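Local coordinates for minor fimbrium subunit Mfa5 (Porphyromonas gingivalis ATCC 33277, PDB 6TO1), which forms an accessory subunit of the minor fimbriae, cell-surface pili that mediate biofilm formation and adhesion to host cells and other oral bacteria, at residues Gly153-Lys158 with Asn392-Phe397; Gly298-Pro303 with Pro340-Ile345; Ile358-Tyr363 with Leu377-Glu382. All coordinates share one frame; numbering follows the deposited sequence. Where two conformers were deposited one is given.

Three contacts in and around the von Willebrand factor type A fold show how segments far apart in sequence are brought together. From the N terminus, helix 143-160 comes first, and contact 1 joins it to 392-397, closing a long loop of 233 intervening residues that contains both other contacts. Contact 2 closes a shorter loop, fastening the chain after strand 296-298 to the start of helix 340-353. Contact 3 follows in series, closing a short loop of 13 residues, mostly helix 369-378, between strands 357-362 and 385-387. Contacts 1 and 2 stay about 17 Å apart at their nearest atoms, but contact 3 touches both, through Ile361 against Phe156 and through Leu377 against Arg300.

Contact 1 (Gly153-Lys158 with Asn392-Phe397); sequences GQRFVK and NLAAAF
With CG anti to its carbonyl carbon (chi1 -60°), the Phe156 ring reaches from helix 143-160 toward 392-397, and Phe397, in the same kind of first torsion, brings the CD2-CE2 side of its ring over one face of Phe156. The result is a T-shaped pair: the edge of Phe397 meets the Phe156 face, with centroids 5.0 Å apart and planes at 76°. Other groups surround the Phe156 ring. Leu393 O lies at its edge, near the ring plane, 3.6 Å from CE1 of Phe156, while Leu393 CD2 packs on CZ of Phe156 at 3.8 Å and the Ala396 methyl approaches CE1 obliquely.

From the preceding residue, the Arg155 chain, extended from CG to NE, carries its guanidinium past Ala394, whose CB lies over one face. Arg155 NH2 reaches Ala394 O at 2.7 Å, but the bent N-H...O angle of 128° makes this a weak hydrogen bond. Lys159 NZ also bonds Ala394 O, so two cationic side chains share this backbone carbonyl. Ile361 of strand 357-362 touches both phenylalanines, placing the aromatic pair in the helix-on-sheet packing of the Rossmann-like von Willebrand factor type A fold.

Contact 2 (Gly298-Pro303 with Pro340-Ile345); sequences GRRNLP and PCNAAI
The irregular chain 298-303 passes the first turns of helix 340-353 with its closest backbone approach at Arg300 and Asn342, whose CA atoms are 4.6 Å apart. Asn342 then uses both ends of its amide to hold that chain. Its ND2 donates to Gly298 O at 2.8 Å in a nearly straight bond, 171° at the hydrogen, with the acceptor close to the amide plane and the donor in the carbonyl plane of Gly298. Its OD1 accepts from Arg300 NH1 at 3.2 Å. Here the donor approaches on a lone pair, and OD1 sits at the edge of the guanidinium, in its plane, although the guanidinium and amide planes are turned 80° apart. Two bonds in different directions thus restrict rotation of the buried amide, and an acceptor at one end and a donor at the other settle which end is nitrogen.

Arg300 starts with CG between its backbone N and carbonyl carbon (chi1 54°), then runs extended to NE, which carries the aliphatic part of the chain across Asn342. CB packs against Asn342 CG at 3.5 Å, and farther out CD rests on Ile345 CG2 at 3.7 Å. Arg300 and Ile345 lie side by side and point the same way; CD makes the apolar contact, and the guanidinium beyond it makes the polar bonds. Its stronger polar partner is Asp261, which forms a salt bridge with NH2 and leaves the bond to Asn342 as a second restraint on the guanidinium.

Ile263 of helix 262-272 touches both Arg300 and Asn342, while Leu377 of helix 369-378 packs on Arg300 and Ile345. The contact therefore lies where the chain leaving strand 296-298 meets helix 340-353, with helices 262-272 and 369-378 both packing on it.

Contact 3 (Ile358-Tyr363 with Leu377-Glu382); sequences IHTIGY and LTATDE
Ile358 lays its CG2 methyl against the backbone at the end of helix 369-378, 3.5 Å from Thr378 O and also close to Ala379 CA. The first torsion places CG2 anti to the backbone N and beside the carbonyl carbon, while CG1 leads the remainder of the side chain away. Two residues along the strand, Thr360 continues the overlap: its CG2 meets Thr378 CG2 at 4.0 Å, the two side chains crossing at about a right angle, and its OG1 lies 3.5 Å from the Ala379 methyl. That hydroxyl is bonded to Leu375 O, whereas Thr378 OG1 is bonded to Ser374 O, so both threonines turn methyls to one another while their hydroxyls engage helix carbonyls.

Ala379 is the first residue to leave helical backbone angles, and Thr380 follows with a two-point grip on Ile358. Thr380 N donates to Ile358 O at 2.8 Å, with the donor tilted 17° from the carbonyl plane. In return, Ile358 N donates to Thr380 OG1 at 2.9 Å along an almost linear path of 178°.

This reciprocal pairing ties strand 357-362 to the turn after helix 369-378, within a beta-alpha-beta crossover. With OG1 as acceptor and N as donor, Thr380 alone meets both backbone polar atoms of Ile358, and the methyls of Thr360 and Thr378 pack close by.

Contact 1 (Gly153-Lys158 with Asn392-Phe397)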
ATOM      1  N   GLY A 153     -26.900 -18.080  -2.180  1.00 21.14           N
ATOM      2  CA  GLY A 153     -26.031 -18.066  -1.022  1.00 25.10           C
ATOM      3  C   GLY A 153     -24.721 -18.775  -1.297  1.00 30.53           C
ATOM      4  O   GLY A 153     -23.656 -18.321  -0.887  1.00 21.32           O
ATOM      5  N   GLN A 154     -24.777 -19.891  -2.012  1.00 24.88           N
ATOM      6  CA  GLN A 154     -23.537 -20.566  -2.381  1.00 25.94           C
ATOM      7  C   GLN A 154     -22.701 -19.700  -3.304  1.00 23.21           C
ATOM      8  O   GLN A 154     -21.478 -19.613  -3.148  1.00 25.93           O
ATOM      9  CB  GLN A 154     -23.856 -21.898  -3.029  1.00 22.63           C
ATOM     10  CG  GLN A 154     -24.447 -22.872  -2.058  1.00 24.40           C
ATOM     11  CD  GLN A 154     -24.791 -24.161  -2.739  1.00 33.51           C
ATOM     12  OE1 GLN A 154     -23.976 -25.082  -2.787  1.00 29.57           O
ATOM     13  NE2 GLN A 154     -26.000 -24.240  -3.280  1.00 26.77           N
ATOM     14  N   ARG A 155     -23.341 -19.043  -4.266  1.00 24.60           N
ATOM     15  CA  ARG A 155     -22.614 -18.160  -5.162  1.00 26.07           C
ATOM     16  C   ARG A 155     -21.927 -17.040  -4.396  1.00 24.99           C
ATOM     17  O   ARG A 155     -20.789 -16.682  -4.717  1.00 20.74           O
ATOM     18  CB  ARG A 155     -23.554 -17.608  -6.228  1.00 26.98           C
ATOM     19  CG  ARG A 155     -22.810 -16.762  -7.256  1.00 40.09           C
ATOM     20  CD  ARG A 155     -23.760 -16.004  -8.188  1.00 49.53           C
ATOM     21  NE  ARG A 155     -23.079 -14.878  -8.833  1.00 60.33           N
ATOM     22  CZ  ARG A 155     -22.619 -14.892 -10.082  1.00 55.60           C
ATOM     23  NH1 ARG A 155     -22.762 -15.976 -10.835  1.00 59.12           N
ATOM     24  NH2 ARG A 155     -22.010 -13.821 -10.578  1.00 58.64           N
ATOM     25  N   PHE A 156     -22.608 -16.470  -3.390  1.00 23.20           N
ATOM     26  CA  PHE A 156     -22.010 -15.407  -2.589  1.00 22.04           C
ATOM     27  C   PHE A 156     -20.794 -15.919  -1.817  1.00 18.15           C
ATOM     28  O   PHE A 156     -19.757 -15.248  -1.745  1.00 24.33           O
ATOM     29  CB  PHE A 156     -23.040 -14.831  -1.595  1.00 23.47           C
ATOM     30  CG  PHE A 156     -24.261 -14.228  -2.234  1.00 22.42           C
ATOM     31  CD1 PHE A 156     -24.226 -13.741  -3.530  1.00 25.75           C
ATOM     32  CD2 PHE A 156     -25.443 -14.130  -1.522  1.00 24.14           C
ATOM     33  CE1 PHE A 156     -25.355 -13.180  -4.101  1.00 26.35           C
ATOM     34  CE2 PHE A 156     -26.578 -13.567  -2.092  1.00 24.39           C
ATOM     35  CZ  PHE A 156     -26.540 -13.104  -3.384  1.00 24.29           C
ATOM     36  N   VAL A 157     -20.923 -17.092  -1.188  1.00 19.64           N
ATOM     37  CA  VAL A 157     -19.794 -17.664  -0.458  1.00 18.83           C
ATOM     38  C   VAL A 157     -18.585 -17.794  -1.375  1.00 25.60           C
ATOM     39  O   VAL A 157     -17.476 -17.367  -1.040  1.00 22.32           O
ATOM     40  CB  VAL A 157     -20.180 -19.019   0.159  1.00 24.38           C
ATOM     41  CG1 VAL A 157     -18.951 -19.768   0.606  1.00 28.67           C
ATOM     42  CG2 VAL A 157     -21.164 -18.797   1.328  1.00 26.00           C
ATOM     43  N   LYS A 158     -18.785 -18.380  -2.546  1.00 24.31           N
ATOM     44  CA  LYS A 158     -17.671 -18.613  -3.458  1.00 25.84           C
ATOM     45  C   LYS A 158     -17.089 -17.323  -4.008  1.00 30.43           C
ATOM     46  O   LYS A 158     -15.884 -17.249  -4.246  1.00 27.70           O
ATOM     47  CB  LYS A 158     -18.140 -19.505  -4.598  1.00 26.20           C
ATOM     48  CG  LYS A 158     -18.545 -20.890  -4.133  1.00 34.27           C
ATOM     49  CD  LYS A 158     -19.136 -21.687  -5.284  1.00 39.93           C
ATOM     50  CE  LYS A 158     -19.643 -23.043  -4.837  1.00 58.09           C
ATOM     51  NZ  LYS A 158     -20.468 -23.684  -5.907  1.00 75.31           N
ATOM     52  N   ASN A 392     -29.713  -8.968 -10.223  1.00 32.85           N
ATOM     53  CA  ASN A 392     -29.173  -8.404  -8.992  1.00 30.28           C
ATOM     54  C   ASN A 392     -28.311  -9.434  -8.271  1.00 21.47           C
ATOM     55  O   ASN A 392     -27.235  -9.103  -7.758  1.00 28.15           O
ATOM     56  CB  ASN A 392     -30.307  -7.913  -8.093  1.00 25.38           C
ATOM     57  CG  ASN A 392     -30.982  -6.672  -8.630  1.00 30.81           C
ATOM     58  OD1 ASN A 392     -30.410  -5.925  -9.420  1.00 33.50           O
ATOM     59  ND2 ASN A 392     -32.203  -6.444  -8.198  1.00 28.11           N
ATOM     60  N   LEU A 393     -28.771 -10.685  -8.228  1.00 26.61           N
ATOM     61  CA  LEU A 393     -28.024 -11.741  -7.548  1.00 25.77           C
ATOM     62  C   LEU A 393     -26.667 -11.960  -8.201  1.00 35.11           C
ATOM     63  O   LEU A 393     -25.657 -12.145  -7.511  1.00 31.45           O
ATOM     64  CB  LEU A 393     -28.829 -13.038  -7.558  1.00 28.26           C
ATOM     65  CG  LEU A 393     -30.150 -13.050  -6.800  1.00 23.41           C
ATOM     66  CD1 LEU A 393     -30.973 -14.291  -7.057  1.00 26.70           C
ATOM     67  CD2 LEU A 393     -29.880 -12.895  -5.285  1.00 26.13           C
ATOM     68  N   ALA A 394     -26.617 -11.931  -9.533  1.00 28.47           N
ATOM     69  CA  ALA A 394     -25.361 -12.212 -10.217  1.00 35.22           C
ATOM     70  C   ALA A 394     -24.320 -11.138  -9.939  1.00 35.16           C
ATOM     71  O   ALA A 394     -23.121 -11.436  -9.878  1.00 39.64           O
ATOM     72  CB  ALA A 394     -25.609 -12.345 -11.721  1.00 39.30           C
ATOM     73  N   ALA A 395     -24.749  -9.895  -9.764  1.00 29.96           N
ATOM     74  CA  ALA A 395     -23.833  -8.783  -9.595  1.00 35.06           C
ATOM     75  C   ALA A 395     -23.381  -8.563  -8.155  1.00 36.81           C
ATOM     76  O   ALA A 395     -22.441  -7.797  -7.933  1.00 36.56           O
ATOM     77  CB  ALA A 395     -24.483  -7.495 -10.113  1.00 37.18           C
ATOM     78  N   ALA A 396     -23.989  -9.224  -7.179  1.00 30.42           N
ATOM     79  CA  ALA A 396     -23.801  -8.806  -5.798  1.00 28.69           C
ATOM     80  C   ALA A 396     -22.494  -9.312  -5.187  1.00 28.88           C
ATOM     81  O   ALA A 396     -22.045 -10.428  -5.453  1.00 28.69           O
ATOM     82  CB  ALA A 396     -24.971  -9.304  -4.941  1.00 24.40           C
ATOM     83  N   PHE A 397     -21.919  -8.481  -4.308  1.00 25.11           N
ATOM     84  CA  PHE A 397     -20.782  -8.852  -3.439  1.00 27.54           C
ATOM     85  C   PHE A 397     -19.528  -9.175  -4.248  1.00 35.59           C
ATOM     86  O   PHE A 397     -18.792 -10.115  -3.933  1.00 38.27           O
ATOM     87  CB  PHE A 397     -21.144 -10.009  -2.491  1.00 25.80           C
ATOM     88  CG  PHE A 397     -22.381  -9.722  -1.682  1.00 21.63           C
ATOM     89  CD1 PHE A 397     -22.385  -8.667  -0.789  1.00 29.09           C
ATOM     90  CD2 PHE A 397     -23.535 -10.440  -1.873  1.00 23.62           C
ATOM     91  CE1 PHE A 397     -23.512  -8.348  -0.094  1.00 25.95           C
ATOM     92  CE2 PHE A 397     -24.681 -10.120  -1.167  1.00 25.00           C
ATOM     93  CZ  PHE A 397     -24.665  -9.073  -0.294  1.00 22.69           C
TER

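Contact 2 (Gly298-Pro303 with Pro340-Ile345)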
ATOM      1  N   GLY A 298     -46.037  -2.404  17.279  1.00 17.06           N
ATOM      2  CA  GLY A 298     -44.773  -2.317  17.986  1.00 16.47           C
ATOM      3  C   GLY A 298     -43.832  -1.312  17.336  1.00 18.08           C
ATOM      4  O   GLY A 298     -43.742  -1.211  16.108  1.00 18.96           O
ATOM      5  N   ARG A 299     -43.129  -0.563  18.179  0.51 18.42           N
ATOM      6  CA  ARG A 299     -42.139   0.390  17.693  0.51 18.47           C
ATOM      7  C   ARG A 299     -40.927  -0.320  17.095  0.51 17.37           C
ATOM      8  O   ARG A 299     -40.703  -1.516  17.308  0.51 19.45           O
ATOM      9  CB  ARG A 299     -41.686   1.301  18.836  0.51 18.29           C
ATOM     10  CG  ARG A 299     -42.755   2.297  19.252  0.51 23.39           C
ATOM     11  CD  ARG A 299     -42.307   3.150  20.423  0.51 20.06           C
ATOM     12  NE  ARG A 299     -43.103   4.366  20.520  0.51 19.51           N
ATOM     13  CZ  ARG A 299     -42.895   5.467  19.796  0.51 32.95           C
ATOM     14  NH1 ARG A 299     -41.908   5.517  18.905  0.51 30.23           N
ATOM     15  NH2 ARG A 299     -43.688   6.514  19.964  0.51 29.01           N
ATOM     16  N   ARG A 300     -40.123   0.443  16.347  1.00 16.30           N
ATOM     17  CA  ARG A 300     -38.853  -0.073  15.852  1.00 18.00           C
ATOM     18  C   ARG A 300     -37.666   0.658  16.470  1.00 19.67           C
ATOM     19  O   ARG A 300     -36.534   0.455  16.028  1.00 18.06           O
ATOM     20  CB  ARG A 300     -38.776  -0.018  14.316  1.00 18.37           C
ATOM     21  CG  ARG A 300     -39.048   1.322  13.702  1.00 18.39           C
ATOM     22  CD  ARG A 300     -38.797   1.243  12.188  1.00 23.37           C
ATOM     23  NE  ARG A 300     -39.093   2.494  11.510  1.00 25.60           N
ATOM     24  CZ  ARG A 300     -40.219   2.751  10.845  1.00 21.10           C
ATOM     25  NH1 ARG A 300     -41.177   1.838  10.759  1.00 19.53           N
ATOM     26  NH2 ARG A 300     -40.388   3.947  10.290  1.00 23.32           N
ATOM     27  N   ASN A 301     -37.886   1.484  17.500  1.00 19.26           N
ATOM     28  CA  ASN A 301     -36.793   2.225  18.119  1.00 25.47           C
ATOM     29  C   ASN A 301     -36.752   2.032  19.621  1.00 22.28           C
ATOM     30  O   ASN A 301     -36.381   2.940  20.368  1.00 19.22           O
ATOM     31  CB  ASN A 301     -36.897   3.709  17.792  1.00 24.65           C
ATOM     32  CG  ASN A 301     -38.157   4.377  18.379  1.00 24.49           C
ATOM     33  OD1 ASN A 301     -39.191   3.748  18.606  1.00 24.25           O
ATOM     34  ND2 ASN A 301     -38.070   5.678  18.585  1.00 33.65           N
ATOM     35  N   LEU A 302     -37.083   0.836  20.102  1.00 19.33           N
ATOM     36  CA  LEU A 302     -36.914   0.559  21.514  1.00 17.47           C
ATOM     37  C   LEU A 302     -35.436   0.422  21.851  1.00 22.41           C
ATOM     38  O   LEU A 302     -34.638  -0.032  21.021  1.00 20.56           O
ATOM     39  CB  LEU A 302     -37.621  -0.720  21.916  1.00 19.75           C
ATOM     40  CG  LEU A 302     -39.113  -0.862  21.648  1.00 22.04           C
ATOM     41  CD1 LEU A 302     -39.560  -2.234  22.129  1.00 19.52           C
ATOM     42  CD2 LEU A 302     -39.839   0.226  22.385  1.00 25.23           C
ATOM     43  N   PRO A 303     -35.051   0.744  23.079  1.00 20.71           N
ATOM     44  CA  PRO A 303     -33.694   0.411  23.517  1.00 23.66           C
ATOM     45  C   PRO A 303     -33.469  -1.093  23.591  1.00 22.01           C
ATOM     46  O   PRO A 303     -34.389  -1.884  23.799  1.00 20.32           O
ATOM     47  CB  PRO A 303     -33.588   1.063  24.906  1.00 26.81           C
ATOM     48  CG  PRO A 303     -34.987   1.234  25.368  1.00 30.58           C
ATOM     49  CD  PRO A 303     -35.858   1.386  24.140  1.00 23.34           C
ATOM     50  N   PRO A 340     -43.462  -7.849  14.255  1.00 16.95           N
ATOM     51  CA  PRO A 340     -42.104  -8.405  14.087  1.00 18.56           C
ATOM     52  C   PRO A 340     -41.249  -7.743  13.032  1.00 15.36           C
ATOM     53  O   PRO A 340     -40.021  -7.687  13.216  1.00 17.91           O
ATOM     54  CB  PRO A 340     -42.381  -9.888  13.772  1.00 12.19           C
ATOM     55  CG  PRO A 340     -43.545 -10.192  14.651  1.00 17.29           C
ATOM     56  CD  PRO A 340     -44.439  -8.932  14.539  1.00 16.71           C
ATOM     57  N   CYS A 341     -41.819  -7.212  11.942  1.00 15.35           N
ATOM     58  CA  CYS A 341     -40.986  -6.521  10.980  1.00 13.99           C
ATOM     59  C   CYS A 341     -40.281  -5.327  11.627  1.00 16.30           C
ATOM     60  O   CYS A 341     -39.102  -5.074  11.366  1.00 15.59           O
ATOM     61  CB  CYS A 341     -41.800  -6.037   9.782  1.00 18.05           C
ATOM     62  SG  CYS A 341     -42.341  -7.251   8.580  1.00 18.36           S
ATOM     63  N   ASN A 342     -41.001  -4.574  12.462  1.00 17.13           N
ATOM     64  CA  ASN A 342     -40.399  -3.454  13.179  1.00 18.74           C
ATOM     65  C   ASN A 342     -39.408  -3.940  14.233  1.00 15.72           C
ATOM     66  O   ASN A 342     -38.382  -3.314  14.440  1.00 14.96           O
ATOM     67  CB  ASN A 342     -41.492  -2.599  13.842  1.00 17.94           C
ATOM     68  CG  ASN A 342     -41.761  -1.291  13.085  1.00 17.69           C
ATOM     69  OD1 ASN A 342     -41.272  -1.087  11.970  1.00 15.07           O
ATOM     70  ND2 ASN A 342     -42.536  -0.427  13.693  1.00 16.90           N
ATOM     71  N   ALA A 343     -39.687  -5.059  14.911  1.00 15.39           N
ATOM     72  CA  ALA A 343     -38.704  -5.578  15.862  1.00 17.42           C
ATOM     73  C   ALA A 343     -37.388  -5.942  15.167  1.00 13.57           C
ATOM     74  O   ALA A 343     -36.305  -5.765  15.739  1.00 16.90           O
ATOM     75  CB  ALA A 343     -39.255  -6.793  16.597  1.00 18.27           C
ATOM     76  N   ALA A 344     -37.468  -6.469  13.952  1.00 14.39           N
ATOM     77  CA  ALA A 344     -36.255  -6.799  13.206  1.00 17.52           C
ATOM     78  C   ALA A 344     -35.503  -5.551  12.772  1.00 15.87           C
ATOM     79  O   ALA A 344     -34.269  -5.531  12.800  1.00 15.59           O
ATOM     80  CB  ALA A 344     -36.614  -7.656  12.003  1.00 17.65           C
ATOM     81  N   ILE A 345     -36.214  -4.514  12.320  1.00 16.18           N
ATOM     82  CA  ILE A 345     -35.547  -3.243  12.046  1.00 14.22           C
ATOM     83  C   ILE A 345     -34.846  -2.744  13.314  1.00 16.66           C
ATOM     84  O   ILE A 345     -33.712  -2.252  13.270  1.00 15.80           O
ATOM     85  CB  ILE A 345     -36.539  -2.202  11.501  1.00 13.53           C
ATOM     86  CG1 ILE A 345     -37.177  -2.676  10.188  1.00 17.54           C
ATOM     87  CG2 ILE A 345     -35.816  -0.877  11.371  1.00 14.93           C
ATOM     88  CD1 ILE A 345     -38.423  -1.915   9.794  1.00 18.00           C
TER

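Contact 3 (Ile358-Tyr363 with Leu377-Glu382)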
ATOM      1  N   ILE A 358     -25.233  -3.464   7.050  1.00 18.33           N
ATOM      2  CA  ILE A 358     -26.328  -4.407   6.876  1.00 16.78           C
ATOM      3  C   ILE A 358     -26.792  -4.371   5.435  1.00 16.52           C
ATOM      4  O   ILE A 358     -27.250  -3.327   4.954  1.00 17.36           O
ATOM      5  CB  ILE A 358     -27.528  -4.114   7.802  1.00 14.65           C
ATOM      6  CG1 ILE A 358     -27.030  -3.744   9.181  1.00 20.46           C
ATOM      7  CG2 ILE A 358     -28.473  -5.302   7.783  1.00 18.26           C
ATOM      8  CD1 ILE A 358     -26.234  -4.789   9.867  1.00 24.15           C
ATOM      9  N   HIS A 359     -26.762  -5.537   4.789  1.00 19.08           N
ATOM     10  CA  HIS A 359     -27.317  -5.753   3.465  1.00 17.26           C
ATOM     11  C   HIS A 359     -28.555  -6.632   3.572  1.00 17.92           C
ATOM     12  O   HIS A 359     -28.557  -7.620   4.317  1.00 17.96           O
ATOM     13  CB  HIS A 359     -26.324  -6.467   2.554  1.00 18.73           C
ATOM     14  CG  HIS A 359     -24.943  -5.913   2.609  1.00 20.45           C
ATOM     15  ND1 HIS A 359     -24.436  -5.103   1.614  1.00 20.15           N
ATOM     16  CD2 HIS A 359     -23.957  -6.058   3.523  1.00 20.40           C
ATOM     17  CE1 HIS A 359     -23.198  -4.763   1.928  1.00 19.15           C
ATOM     18  NE2 HIS A 359     -22.879  -5.339   3.074  1.00 23.57           N
ATOM     19  N   THR A 360     -29.596  -6.301   2.826  1.00 18.07           N
ATOM     20  CA  THR A 360     -30.774  -7.154   2.823  1.00 18.67           C
ATOM     21  C   THR A 360     -31.127  -7.484   1.383  1.00 20.94           C
ATOM     22  O   THR A 360     -30.983  -6.664   0.480  1.00 19.60           O
ATOM     23  CB  THR A 360     -31.988  -6.513   3.520  1.00 17.29           C
ATOM     24  OG1 THR A 360     -32.274  -5.261   2.887  1.00 16.65           O
ATOM     25  CG2 THR A 360     -31.708  -6.283   4.980  1.00 16.98           C
ATOM     26  N   ILE A 361     -31.633  -8.691   1.188  1.00 16.92           N
ATOM     27  CA  ILE A 361     -31.970  -9.203  -0.133  1.00 14.34           C
ATOM     28  C   ILE A 361     -33.367  -9.773  -0.028  1.00 17.02           C
ATOM     29  O   ILE A 361     -33.609 -10.662   0.788  1.00 19.69           O
ATOM     30  CB  ILE A 361     -30.968 -10.274  -0.600  1.00 18.60           C
ATOM     31  CG1 ILE A 361     -29.552  -9.712  -0.557  1.00 22.02           C
ATOM     32  CG2 ILE A 361     -31.337 -10.764  -1.970  1.00 20.57           C
ATOM     33  CD1 ILE A 361     -28.497 -10.764  -0.848  1.00 23.74           C
ATOM     34  N   GLY A 362     -34.289  -9.278  -0.851  1.00 19.70           N
ATOM     35  CA  GLY A 362     -35.684  -9.642  -0.733  1.00 17.60           C
ATOM     36  C   GLY A 362     -36.059 -10.690  -1.764  1.00 20.31           C
ATOM     37  O   GLY A 362     -35.989 -10.441  -2.967  1.00 20.61           O
ATOM     38  N   TYR A 363     -36.463 -11.861  -1.285  1.00 19.57           N
ATOM     39  CA  TYR A 363     -36.752 -12.992  -2.164  1.00 21.20           C
ATOM     40  C   TYR A 363     -38.225 -13.126  -2.560  1.00 25.80           C
ATOM     41  O   TYR A 363     -38.565 -14.044  -3.315  1.00 25.70           O
ATOM     42  CB  TYR A 363     -36.243 -14.284  -1.500  1.00 19.64           C
ATOM     43  CG  TYR A 363     -34.737 -14.392  -1.601  1.00 22.84           C
ATOM     44  CD1 TYR A 363     -34.135 -15.207  -2.550  1.00 19.49           C
ATOM     45  CD2 TYR A 363     -33.910 -13.622  -0.782  1.00 22.89           C
ATOM     46  CE1 TYR A 363     -32.774 -15.287  -2.650  1.00 21.07           C
ATOM     47  CE2 TYR A 363     -32.551 -13.679  -0.898  1.00 20.22           C
ATOM     48  CZ  TYR A 363     -31.981 -14.518  -1.819  1.00 23.23           C
ATOM     49  OH  TYR A 363     -30.620 -14.558  -1.928  1.00 23.91           O
ATOM     50  N   LEU A 377     -35.511  -0.735   5.389  1.00 17.53           N
ATOM     51  CA  LEU A 377     -35.188  -0.043   6.631  1.00 17.69           C
ATOM     52  C   LEU A 377     -34.238  -0.856   7.505  1.00 18.61           C
ATOM     53  O   LEU A 377     -33.563  -0.292   8.369  1.00 19.11           O
ATOM     54  CB  LEU A 377     -36.479   0.271   7.393  1.00 15.71           C
ATOM     55  CG  LEU A 377     -37.361   1.361   6.787  1.00 22.28           C
ATOM     56  CD1 LEU A 377     -38.528   1.695   7.746  1.00 22.67           C
ATOM     57  CD2 LEU A 377     -36.609   2.613   6.464  1.00 27.67           C
ATOM     58  N   THR A 378     -34.242  -2.190   7.348  1.00 14.73           N
ATOM     59  CA  THR A 378     -33.347  -3.072   8.065  1.00 14.09           C
ATOM     60  C   THR A 378     -31.914  -2.903   7.564  1.00 14.61           C
ATOM     61  O   THR A 378     -30.964  -2.923   8.359  1.00 17.71           O
ATOM     62  CB  THR A 378     -33.802  -4.530   7.877  1.00 18.13           C
ATOM     63  OG1 THR A 378     -35.156  -4.702   8.304  1.00 20.87           O
ATOM     64  CG2 THR A 378     -32.935  -5.468   8.657  1.00 16.04           C
ATOM     65  N   ALA A 379     -31.756  -2.656   6.260  1.00 17.26           N
ATOM     66  CA  ALA A 379     -30.442  -2.453   5.677  1.00 14.74           C
ATOM     67  C   ALA A 379     -29.849  -1.115   6.114  1.00 19.01           C
ATOM     68  O   ALA A 379     -30.536  -0.237   6.643  1.00 17.37           O
ATOM     69  CB  ALA A 379     -30.522  -2.482   4.154  1.00 18.72           C
ATOM     70  N   THR A 380     -28.548  -0.963   5.861  1.00 16.82           N
ATOM     71  CA  THR A 380     -27.854   0.270   6.220  1.00 19.03           C
ATOM     72  C   THR A 380     -28.512   1.480   5.577  1.00 19.72           C
ATOM     73  O   THR A 380     -28.636   2.537   6.207  1.00 20.08           O
ATOM     74  CB  THR A 380     -26.392   0.174   5.799  1.00 19.96           C
ATOM     75  OG1 THR A 380     -25.688  -0.647   6.738  1.00 19.64           O
ATOM     76  CG2 THR A 380     -25.708   1.548   5.780  1.00 22.27           C
ATOM     77  N   ASP A 381     -28.925   1.342   4.327  1.00 21.37           N
ATOM     78  CA  ASP A 381     -29.726   2.341   3.628  1.00 21.92           C
ATOM     79  C   ASP A 381     -30.459   1.604   2.516  1.00 19.20           C
ATOM     80  O   ASP A 381     -30.246   0.408   2.292  1.00 22.03           O
ATOM     81  CB  ASP A 381     -28.863   3.489   3.089  1.00 19.68           C
ATOM     82  CG  ASP A 381     -27.686   3.000   2.275  1.00 21.95           C
ATOM     83  OD1 ASP A 381     -27.874   2.108   1.427  1.00 22.30           O
ATOM     84  OD2 ASP A 381     -26.573   3.525   2.460  1.00 23.91           O
ATOM     85  N   GLU A 382     -31.315   2.331   1.796  0.51 20.15           N
ATOM     86  CA  GLU A 382     -32.123   1.682   0.772  0.51 26.03           C
ATOM     87  C   GLU A 382     -31.251   1.060  -0.311  0.51 26.86           C
ATOM     88  O   GLU A 382     -31.619   0.030  -0.892  0.51 22.90           O
ATOM     89  CB  GLU A 382     -33.109   2.677   0.141  0.51 26.88           C
ATOM     90  CG  GLU A 382     -33.684   2.183  -1.171  0.51 30.63           C
ATOM     91  CD  GLU A 382     -35.018   2.832  -1.513  0.51 33.21           C
ATOM     92  OE1 GLU A 382     -35.629   2.428  -2.524  0.51 28.65           O
ATOM     93  OE2 GLU A 382     -35.456   3.727  -0.758  0.51 32.33           O
TER